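Local coordinates for hypothetical protein (Staphylococcus aureus subsp. aureus, PDB 2IL5), which is of unknown function but belongs to the Hsp90 ATPase activator homologue 1-like family, whose Bet v 1-like fold often encloses a pocket for hydrophobic ligands, at residues N11-V16 with Y123-V128; F24-V29 with F110-T115; E78-S83 with K91-M96. One frame throughout, in Å; residues are numbered along the deposited sequence.

Contact 1: N11-V16 with Y123-V128; sequences NEHVEV and YYRSLV
The imidazole of His-13 lies between two aliphatic groups of the antiparallel neighbour strand. Leu-127 CD2 stands over the centre of one face, 3.9 Å from the His-13 ring centroid. Against the opposite face lies Arg-125 CD, shifted toward the rim and 3.4 Å from His-13 ND1, while the guanidinium plane is turned 89° from the imidazole, so the ring meets the methylene chain rather than a stacked guanidinium. Next along the same face of the sheet, the bend in the Arg-125 chain at chi3 (51°) brings NH1 to Tyr-123 OH at 3.0 Å, within the guanidinium plane. That hydroxyl donates to Glu-15 OE2 near the plane of the tyrosine ring, though the 2.4 Å from Tyr-123 OH to Glu-15 OE2 is doubtful. On the other face, Val-14 CG1 presses on Val-128 CG1 at a tight 3.4 Å. Main-chain bonds pair Val-14 with Ser-126 and Val-16 with Tyr-124, joining the first and last strands of the Bet v 1-like sheet. The chemistry divides by face: Tyr-123 OH appears to link carboxylate and guanidinium on one, whereas on the other valine packing against helix 136-166 mixes with polar bonds, Ser-126 OG and Tyr-124 OH to Tyr-146 and Glu-12 to Lys-143.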
loop_
_atom_site.group_PDB
_atom_site.type_symbol
_atom_site.label_atom_id
_atom_site.label_comp_id
_atom_site.label_asym_id
_atom_site.label_seq_id
_atom_site.Cartn_x
_atom_site.Cartn_y
_atom_site.Cartn_z
ATOM N N ASN A 11 -16.030 -13.504 8.826
ATOM C CA ASN A 11 -14.864 -12.655 8.690
ATOM C C ASN A 11 -15.296 -11.248 8.339
ATOM O O ASN A 11 -16.145 -11.071 7.451
ATOM C CB ASN A 11 -13.957 -13.169 7.588
ATOM C CG ASN A 11 -13.244 -14.476 7.948
ATOM O OD1 ASN A 11 -13.269 -14.952 9.093
ATOM N ND2 ASN A 11 -12.588 -15.056 6.948
ATOM N N GLU A 12 -14.723 -10.259 9.035
ATOM C CA GLU A 12 -15.071 -8.848 8.840
ATOM C C GLU A 12 -13.838 -8.114 8.389
ATOM O O GLU A 12 -12.727 -8.606 8.568
ATOM C CB GLU A 12 -15.588 -8.195 10.130
ATOM C CG GLU A 12 -16.839 -8.813 10.687
ATOM C CD GLU A 12 -17.041 -8.504 12.172
ATOM O OE1 GLU A 12 -16.408 -7.571 12.707
ATOM O OE2 GLU A 12 -17.855 -9.198 12.814
ATOM N N HIS A 13 -14.065 -6.928 7.817
ATOM C CA HIS A 13 -13.033 -6.097 7.257
ATOM C C HIS A 13 -12.492 -5.129 8.291
ATOM O O HIS A 13 -13.230 -4.623 9.111
ATOM C CB HIS A 13 -13.599 -5.277 6.095
ATOM C CG HIS A 13 -14.016 -6.101 4.907
ATOM N ND1 HIS A 13 -13.116 -6.587 3.978
ATOM C CD2 HIS A 13 -15.241 -6.470 4.466
ATOM C CE1 HIS A 13 -13.767 -7.251 3.041
ATOM N NE2 HIS A 13 -15.057 -7.190 3.309
ATOM N N VAL A 14 -11.193 -4.865 8.259
ATOM C CA VAL A 14 -10.743 -3.609 8.797
ATOM C C VAL A 14 -10.475 -2.629 7.642
ATOM O O VAL A 14 -10.073 -3.031 6.543
ATOM C CB VAL A 14 -9.582 -3.710 9.825
ATOM C CG1 VAL A 14 -9.911 -4.757 10.912
ATOM C CG2 VAL A 14 -8.315 -4.020 9.178
ATOM N N GLU A 15 -10.700 -1.351 7.947
ATOM C CA GLU A 15 -10.483 -0.282 7.042
ATOM C C GLU A 15 -9.524 0.739 7.610
ATOM O O GLU A 15 -9.682 1.196 8.737
ATOM C CB GLU A 15 -11.831 0.355 6.663
ATOM C CG GLU A 15 -12.711 -0.644 5.957
ATOM C CD GLU A 15 -14.089 -0.144 5.678
ATOM O OE1 GLU A 15 -14.876 0.006 6.623
ATOM O OE2 GLU A 15 -14.411 0.091 4.495
ATOM N N VAL A 16 -8.557 1.123 6.786
ATOM C CA VAL A 16 -7.573 2.115 7.146
ATOM C C VAL A 16 -7.771 3.336 6.247
ATOM O O VAL A 16 -7.886 3.220 5.041
ATOM C CB VAL A 16 -6.115 1.492 7.113
ATOM C CG1 VAL A 16 -5.043 2.551 7.194
ATOM C CG2 VAL A 16 -5.947 0.456 8.281
ATOM N N TYR A 123 -7.169 4.835 1.151
ATOM C CA TYR A 123 -8.120 3.913 1.775
ATOM C C TYR A 123 -7.634 2.478 1.606
ATOM O O TYR A 123 -7.211 2.127 0.534
ATOM C CB TYR A 123 -9.494 4.060 1.102
ATOM C CG TYR A 123 -10.460 2.945 1.449
ATOM C CD1 TYR A 123 -11.181 2.967 2.631
ATOM C CD2 TYR A 123 -10.653 1.859 0.582
ATOM C CE1 TYR A 123 -12.121 1.937 2.952
ATOM C CE2 TYR A 123 -11.573 0.854 0.877
ATOM C CZ TYR A 123 -12.311 0.902 2.082
ATOM O OH TYR A 123 -13.191 -0.114 2.416
ATOM N N TYR A 124 -7.722 1.659 2.645
ATOM C CA TYR A 124 -7.336 0.271 2.577
ATOM C C TYR A 124 -8.366 -0.592 3.281
ATOM O O TYR A 124 -8.824 -0.242 4.380
ATOM C CB TYR A 124 -5.983 0.110 3.239
ATOM C CG TYR A 124 -5.488 -1.296 3.582
ATOM C CD1 TYR A 124 -4.822 -2.088 2.638
ATOM C CD2 TYR A 124 -5.626 -1.800 4.894
ATOM C CE1 TYR A 124 -4.292 -3.353 2.977
ATOM C CE2 TYR A 124 -5.144 -3.075 5.246
ATOM C CZ TYR A 124 -4.465 -3.834 4.301
ATOM O OH TYR A 124 -4.000 -5.086 4.683
ATOM N N ARG A 125 -8.700 -1.721 2.652
ATOM C CA ARG A 125 -9.639 -2.697 3.215
ATOM C C ARG A 125 -9.004 -4.093 3.260
ATOM O O ARG A 125 -8.446 -4.558 2.268
ATOM C CB ARG A 125 -10.916 -2.728 2.417
ATOM C CG ARG A 125 -12.002 -3.430 3.176
ATOM C CD ARG A 125 -13.319 -3.503 2.464
ATOM N NE ARG A 125 -13.308 -4.000 1.098
ATOM C CZ ARG A 125 -13.455 -3.230 0.006
ATOM N NH1 ARG A 125 -13.523 -1.898 0.079
ATOM N NH2 ARG A 125 -13.490 -3.784 -1.182
ATOM N N SER A 126 -9.069 -4.738 4.418
ATOM C CA SER A 126 -8.520 -6.081 4.567
ATOM C C SER A 126 -9.410 -6.966 5.416
ATOM O O SER A 126 -9.877 -6.536 6.450
ATOM C CB SER A 126 -7.145 -6.033 5.239
ATOM O OG SER A 126 -6.610 -7.348 5.299
ATOM N N LEU A 127 -9.621 -8.197 4.984
ATOM C CA LEU A 127 -10.481 -9.148 5.701
ATOM C C LEU A 127 -9.731 -9.779 6.821
ATOM O O LEU A 127 -8.657 -10.319 6.581
ATOM C CB LEU A 127 -10.919 -10.284 4.774
ATOM C CG LEU A 127 -12.317 -10.184 4.248
ATOM C CD1 LEU A 127 -12.521 -11.362 3.351
ATOM C CD2 LEU A 127 -13.332 -10.222 5.405
ATOM N N VAL A 128 -10.245 -9.695 8.042
ATOM C CA VAL A 128 -9.570 -10.391 9.158
ATOM C C VAL A 128 -10.239 -11.746 9.554
ATOM O O VAL A 128 -11.437 -11.893 9.689
ATOM C CB VAL A 128 -8.983 -9.430 10.290
ATOM C CG1 VAL A 128 -9.513 -8.021 10.172
ATOM C CG2 VAL A 128 -9.038 -10.021 11.755
#

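Contact 2: F24-V29 with F110-T115; sequences FSPELV and FFERET
Pro-26, in the first turn of helix 26-32, rests on Glu-112 near the end of strand 104-112, where a short helix of the Bet v 1-like fold abuts its antiparallel sheet. Pro-26 sets its CB toward the strand, and its CG lies 3.7 Å from Glu-112 CG and equally near the CA of that residue. The glutamate chain crosses the proline at about a right angle, laying its methylenes against CG and CD of the ring, so the contact with this acidic residue is made through carbon.

One turn on, Val-29 makes the second touch. Its CG1, placed opposite the backbone N (chi1 -174°), comes within 3.6 Å of Phe-110 CE2, approaching the ring obliquely. Pro-26 CB lies a looser 4.5 Å from Phe-110 CB. No hydrogen bond crosses between the two segments; the join is apolar.

Around this first shell, Trp-33 meets the Phe-110 ring edge-to-face, and Thr-118 of strand 118-128 touches both Pro-26 and Val-29. Met-161 of helix 136-166 packs on Val-29, which thus lies between the sheet and the long helix. Phe-24, just before the short helix, has its CB directed away from the strand; its ring meets that of Tyr-162, and its side chain touches Ile-165.

The helix start itself is fixed by Ser-25 at the N-cap position. Its main-chain O accepts from Val-29 N at 3.1 Å, and its hydroxyl caps the first turn, with Leu-28 N donating to Ser-25 OG at 3.2 Å and an N-H...O angle of 146°.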
loop_
_atom_site.group_PDB
_atom_site.type_symbol
_atom_site.label_atom_id
_atom_site.label_comp_id
_atom_site.label_asym_id
_atom_site.label_seq_id
_atom_site.Cartn_x
_atom_site.Cartn_y
_atom_site.Cartn_z
ATOM N N PHE A 24 4.944 18.283 -2.734
ATOM C CA PHE A 24 5.132 17.749 -4.089
ATOM C C PHE A 24 3.881 17.867 -4.946
ATOM O O PHE A 24 2.792 17.808 -4.408
ATOM C CB PHE A 24 5.488 16.273 -4.002
ATOM C CG PHE A 24 6.631 15.990 -3.110
ATOM C CD1 PHE A 24 7.876 16.561 -3.356
ATOM C CD2 PHE A 24 6.477 15.147 -2.020
ATOM C CE1 PHE A 24 8.961 16.291 -2.505
ATOM C CE2 PHE A 24 7.548 14.872 -1.177
ATOM C CZ PHE A 24 8.785 15.436 -1.421
ATOM N N SER A 25 4.057 18.022 -6.264
ATOM C CA SER A 25 2.955 17.965 -7.246
ATOM C C SER A 25 2.246 16.574 -7.279
ATOM O O SER A 25 2.888 15.546 -6.994
ATOM C CB SER A 25 3.461 18.334 -8.645
ATOM O OG SER A 25 4.229 17.281 -9.202
ATOM N N PRO A 26 0.923 16.543 -7.593
ATOM C CA PRO A 26 0.191 15.260 -7.696
ATOM C C PRO A 26 0.897 14.285 -8.606
ATOM O O PRO A 26 1.000 13.114 -8.294
ATOM C CB PRO A 26 -1.161 15.672 -8.296
ATOM C CG PRO A 26 -1.376 17.023 -7.755
ATOM C CD PRO A 26 0.015 17.685 -7.793
ATOM N N GLU A 27 1.369 14.791 -9.730
ATOM C CA GLU A 27 2.235 14.056 -10.629
ATOM C C GLU A 27 3.448 13.369 -9.995
ATOM O O GLU A 27 3.799 12.260 -10.396
ATOM C CB GLU A 27 2.746 14.994 -11.714
ATOM C CG GLU A 27 4.088 14.557 -12.277
ATOM C CD GLU A 27 4.442 15.231 -13.562
ATOM O OE1 GLU A 27 4.448 16.483 -13.603
ATOM O OE2 GLU A 27 4.740 14.499 -14.525
ATOM N N LEU A 28 4.134 14.059 -9.079
ATOM C CA LEU A 28 5.302 13.470 -8.387
ATOM C C LEU A 28 4.892 12.378 -7.399
ATOM O O LEU A 28 5.544 11.341 -7.328
ATOM C CB LEU A 28 6.183 14.524 -7.715
ATOM C CG LEU A 28 7.105 15.338 -8.648
ATOM C CD1 LEU A 28 7.884 16.318 -7.822
ATOM C CD2 LEU A 28 8.068 14.484 -9.509
ATOM N N VAL A 29 3.809 12.612 -6.656
ATOM C CA VAL A 29 3.257 11.586 -5.774
ATOM C C VAL A 29 2.659 10.392 -6.534
ATOM O O VAL A 29 2.873 9.241 -6.144
ATOM C CB VAL A 29 2.244 12.166 -4.766
ATOM C CG1 VAL A 29 1.808 11.073 -3.784
ATOM C CG2 VAL A 29 2.903 13.328 -4.005
ATOM N N PHE A 110 -5.303 11.399 -5.336
ATOM C CA PHE A 110 -4.375 12.536 -5.303
ATOM C C PHE A 110 -5.087 13.834 -5.738
ATOM O O PHE A 110 -5.625 13.903 -6.842
ATOM C CB PHE A 110 -3.165 12.245 -6.215
ATOM C CG PHE A 110 -2.580 10.881 -6.011
ATOM C CD1 PHE A 110 -2.940 9.819 -6.842
ATOM C CD2 PHE A 110 -1.716 10.632 -4.948
ATOM C CE1 PHE A 110 -2.443 8.519 -6.623
ATOM C CE2 PHE A 110 -1.209 9.350 -4.731
ATOM C CZ PHE A 110 -1.566 8.294 -5.572
ATOM N N PHE A 111 -5.136 14.836 -4.867
ATOM C CA PHE A 111 -5.721 16.138 -5.200
ATOM C C PHE A 111 -4.670 17.224 -5.157
ATOM O O PHE A 111 -3.835 17.246 -4.252
ATOM C CB PHE A 111 -6.836 16.519 -4.222
ATOM C CG PHE A 111 -8.028 15.609 -4.269
ATOM C CD1 PHE A 111 -8.043 14.416 -3.530
ATOM C CD2 PHE A 111 -9.150 15.949 -5.038
ATOM C CE1 PHE A 111 -9.148 13.567 -3.574
ATOM C CE2 PHE A 111 -10.281 15.101 -5.070
ATOM C CZ PHE A 111 -10.275 13.916 -4.325
ATOM N N GLU A 112 -4.708 18.129 -6.131
ATOM C CA GLU A 112 -3.838 19.316 -6.111
ATOM C C GLU A 112 -4.370 20.313 -5.088
ATOM O O GLU A 112 -5.571 20.596 -5.057
ATOM C CB GLU A 112 -3.806 19.971 -7.481
ATOM C CG GLU A 112 -2.458 20.566 -7.877
ATOM C CD GLU A 112 -2.316 20.705 -9.389
ATOM O OE1 GLU A 112 -3.228 20.200 -10.103
ATOM O OE2 GLU A 112 -1.306 21.318 -9.849
ATOM N N ARG A 113 -3.493 20.810 -4.225
ATOM C CA ARG A 113 -3.869 21.877 -3.303
ATOM C C ARG A 113 -3.587 23.235 -3.943
ATOM O O ARG A 113 -2.839 23.312 -4.924
ATOM C CB ARG A 113 -3.084 21.745 -2.006
ATOM C CG ARG A 113 -3.095 20.354 -1.436
ATOM C CD ARG A 113 -1.845 20.083 -0.636
ATOM N NE ARG A 113 -1.787 20.870 0.590
ATOM C CZ ARG A 113 -0.657 21.135 1.245
ATOM N NH1 ARG A 113 0.497 20.665 0.788
ATOM N NH2 ARG A 113 -0.672 21.864 2.362
ATOM N N GLU A 114 -4.202 24.294 -3.416
ATOM C CA GLU A 114 -3.750 25.676 -3.732
ATOM C C GLU A 114 -3.013 26.264 -2.526
ATOM O O GLU A 114 -3.613 26.587 -1.487
ATOM C CB GLU A 114 -4.864 26.598 -4.250
ATOM C CG GLU A 114 -6.204 26.408 -3.578
ATOM C CD GLU A 114 -7.064 27.642 -3.673
ATOM O OE1 GLU A 114 -6.975 28.361 -4.695
ATOM O OE2 GLU A 114 -7.827 27.890 -2.713
ATOM N N THR A 115 -1.710 26.442 -2.736
ATOM C CA THR A 115 -0.624 26.239 -1.762
ATOM C C THR A 115 0.164 25.058 -2.345
ATOM O O THR A 115 0.684 25.139 -3.469
ATOM C CB THR A 115 -1.043 25.945 -0.243
ATOM O OG1 THR A 115 0.133 25.679 0.540
ATOM C CG2 THR A 115 -2.006 24.732 -0.071
#

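Contact 3: E78-S83 with K91-M96; sequences EGIYES and KMTIGM
Thr-93 faces Ile-80 and Glu-82 across the hairpin of strands 74-85 and 89-94, and its side chain can be traced outward from CB. CB carries OG1 between the backbone N and the carbonyl carbon (chi1 79°), where the hydroxyl replaces a main-chain acceptor: Ile-80 N donates to Thr-93 OG1 at 3.1 Å, while OG1 itself donates to Gly-95 O at 2.6 Å. The other branch, CG2, extends to Glu-82, 3.3 Å from its OE1, the two side chains crossing at about a right angle. That OE1 also accepts a hydrogen bond from a water, which in turn accepts from Lys-91 NZ; the water bridges Glu-82 OE1 and Lys-91 NZ, 4.2 Å apart and beyond a salt bridge. Beside them a classic beta bulge puts Glu-82 and Ser-83 opposite Lys-91, whose carbonyl O receives both amides. Met-92, a selenomethionine, lies alongside Tyr-81 in an oblique Met-aromatic contact, with SE 5.2 Å from the ring centroid. Past the end of the strand, Gly-95 N returns to Glu-78 O at 2.8 Å. The hairpin lies within the sheet between strands 62-68 and 104-112: Tyr-63 of the former touches Met-92 and Ile-94, and Glu-107 of the latter forms a salt bridge with Lys-91.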
loop_
_atom_site.group_PDB
_atom_site.type_symbol
_atom_site.label_atom_id
_atom_site.label_comp_id
_atom_site.label_asym_id
_atom_site.label_seq_id
_atom_site.Cartn_x
_atom_site.Cartn_y
_atom_site.Cartn_z
ATOM N N GLU A 78 2.062 -9.746 -4.241
ATOM C CA GLU A 78 1.537 -9.717 -5.606
ATOM C C GLU A 78 0.166 -9.103 -5.616
ATOM O O GLU A 78 -0.561 -9.200 -4.649
ATOM C CB GLU A 78 1.402 -11.130 -6.160
ATOM C CG GLU A 78 2.702 -11.827 -6.421
ATOM C CD GLU A 78 2.463 -13.160 -7.076
ATOM O OE1 GLU A 78 1.519 -13.874 -6.635
ATOM O OE2 GLU A 78 3.211 -13.495 -8.030
ATOM N N GLY A 79 -0.210 -8.530 -6.751
ATOM C CA GLY A 79 -1.540 -7.998 -6.920
ATOM C C GLY A 79 -1.696 -7.433 -8.303
ATOM O O GLY A 79 -0.870 -7.656 -9.210
ATOM N N ILE A 80 -2.746 -6.648 -8.433
ATOM C CA ILE A 80 -3.240 -6.170 -9.713
ATOM C C ILE A 80 -3.543 -4.685 -9.634
ATOM O O ILE A 80 -4.080 -4.217 -8.630
ATOM C CB ILE A 80 -4.567 -6.941 -10.099
ATOM C CG1 ILE A 80 -4.281 -8.389 -10.475
ATOM C CG2 ILE A 80 -5.264 -6.274 -11.239
ATOM C CD1 ILE A 80 -3.311 -8.514 -11.586
ATOM N N TYR A 81 -3.233 -3.946 -10.693
ATOM C CA TYR A 81 -3.781 -2.610 -10.821
ATOM C C TYR A 81 -5.200 -2.714 -11.361
ATOM O O TYR A 81 -5.427 -3.337 -12.375
ATOM C CB TYR A 81 -2.928 -1.779 -11.740
ATOM C CG TYR A 81 -1.598 -1.463 -11.151
ATOM C CD1 TYR A 81 -1.482 -0.437 -10.209
ATOM C CD2 TYR A 81 -0.448 -2.221 -11.495
ATOM C CE1 TYR A 81 -0.267 -0.123 -9.663
ATOM C CE2 TYR A 81 0.766 -1.940 -10.937
ATOM C CZ TYR A 81 0.853 -0.868 -10.017
ATOM O OH TYR A 81 2.044 -0.517 -9.434
ATOM N N GLU A 82 -6.171 -2.161 -10.658
ATOM C CA GLU A 82 -7.518 -2.222 -11.174
ATOM C C GLU A 82 -7.868 -0.920 -11.898
ATOM O O GLU A 82 -8.517 -0.920 -12.908
ATOM C CB GLU A 82 -8.527 -2.554 -10.072
ATOM C CG GLU A 82 -8.097 -3.766 -9.313
ATOM C CD GLU A 82 -9.220 -4.621 -8.841
ATOM O OE1 GLU A 82 -9.473 -4.570 -7.614
ATOM O OE2 GLU A 82 -9.832 -5.344 -9.670
ATOM N N SER A 83 -7.380 0.182 -11.375
ATOM C CA SER A 83 -7.738 1.469 -11.872
ATOM C C SER A 83 -6.520 2.375 -11.765
ATOM O O SER A 83 -5.872 2.435 -10.720
ATOM C CB SER A 83 -8.909 2.009 -11.061
ATOM O OG SER A 83 -9.419 3.150 -11.707
ATOM N N LYS A 91 -6.419 2.485 -7.900
ATOM C CA LYS A 91 -7.056 1.341 -7.231
ATOM C C LYS A 91 -6.263 0.080 -7.579
ATOM O O LYS A 91 -6.062 -0.251 -8.756
ATOM C CB LYS A 91 -8.506 1.170 -7.644
ATOM C CG LYS A 91 -9.283 0.071 -6.904
ATOM C CD LYS A 91 -10.753 0.056 -7.472
ATOM C CE LYS A 91 -11.645 -1.091 -6.983
ATOM N NZ LYS A 91 -11.328 -1.427 -5.520
HETATM N N MSE A 92 -5.780 -0.594 -6.544
HETATM C CA MSE A 92 -4.998 -1.775 -6.715
HETATM C C MSE A 92 -5.366 -2.810 -5.644
HETATM O O MSE A 92 -6.010 -2.474 -4.624
HETATM C CB MSE A 92 -3.494 -1.430 -6.721
HETATM C CG MSE A 92 -2.957 -0.862 -5.441
HETATM SE SE MSE A 92 -1.212 -0.111 -5.564
HETATM C CE MSE A 92 -0.277 -1.737 -6.046
ATOM N N THR A 93 -5.008 -4.068 -5.913
ATOM C CA THR A 93 -5.074 -5.124 -4.913
ATOM C C THR A 93 -3.706 -5.472 -4.284
ATOM O O THR A 93 -2.611 -5.297 -4.892
ATOM C CB THR A 93 -5.710 -6.428 -5.416
ATOM O OG1 THR A 93 -4.761 -7.175 -6.176
ATOM C CG2 THR A 93 -6.966 -6.188 -6.223
ATOM N N ILE A 94 -3.812 -5.908 -3.033
ATOM C CA ILE A 94 -2.759 -6.629 -2.299
ATOM C C ILE A 94 -3.310 -8.038 -2.174
ATOM O O ILE A 94 -4.313 -8.272 -1.524
ATOM C CB ILE A 94 -2.531 -6.055 -0.922
ATOM C CG1 ILE A 94 -1.975 -4.649 -1.026
ATOM C CG2 ILE A 94 -1.504 -6.914 -0.150
ATOM C CD1 ILE A 94 -0.413 -4.605 -0.963
ATOM N N GLY A 95 -2.708 -8.976 -2.883
ATOM C CA GLY A 95 -3.333 -10.279 -3.040
ATOM C C GLY A 95 -3.821 -10.474 -4.449
ATOM O O GLY A 95 -4.296 -9.556 -5.116
HETATM N N MSE A 96 -3.710 -11.713 -4.886
HETATM C CA MSE A 96 -3.914 -12.073 -6.262
HETATM C C MSE A 96 -5.351 -12.657 -6.419
HETATM O O MSE A 96 -5.674 -13.695 -5.815
HETATM C CB MSE A 96 -2.789 -13.057 -6.631
HETATM C CG MSE A 96 -2.373 -13.079 -8.087
HETATM SE SE MSE A 96 -1.861 -11.380 -8.908
HETATM C CE MSE A 96 -2.273 -11.899 -10.762
HETATM O O HOH W 1 -8.841 -2.965 -5.484
#

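How the contacts relate
All three contacts reach one antiparallel seven-stranded sheet. Contact 1 pairs its edge strand 12-22 with 118-128; contact 2 sets helix 26-32 on strand 104-112, the next in order; contact 3 joins the following two, 89-94 and 74-85. Along the chain they enclose one another: 78-83 and 91-96 fall between the halves of contact 2, which itself falls between those of contact 1. Contacts 1 and 2 are farthest apart, with centres about 27 Å from each other, against about 23 Å for contacts 2 and 3 and 15 Å for contacts 1 and 3. Contact 1 joins the sheet's first and last strands in chain order, and helix 136-166 touches side chains of contacts 1 and 2.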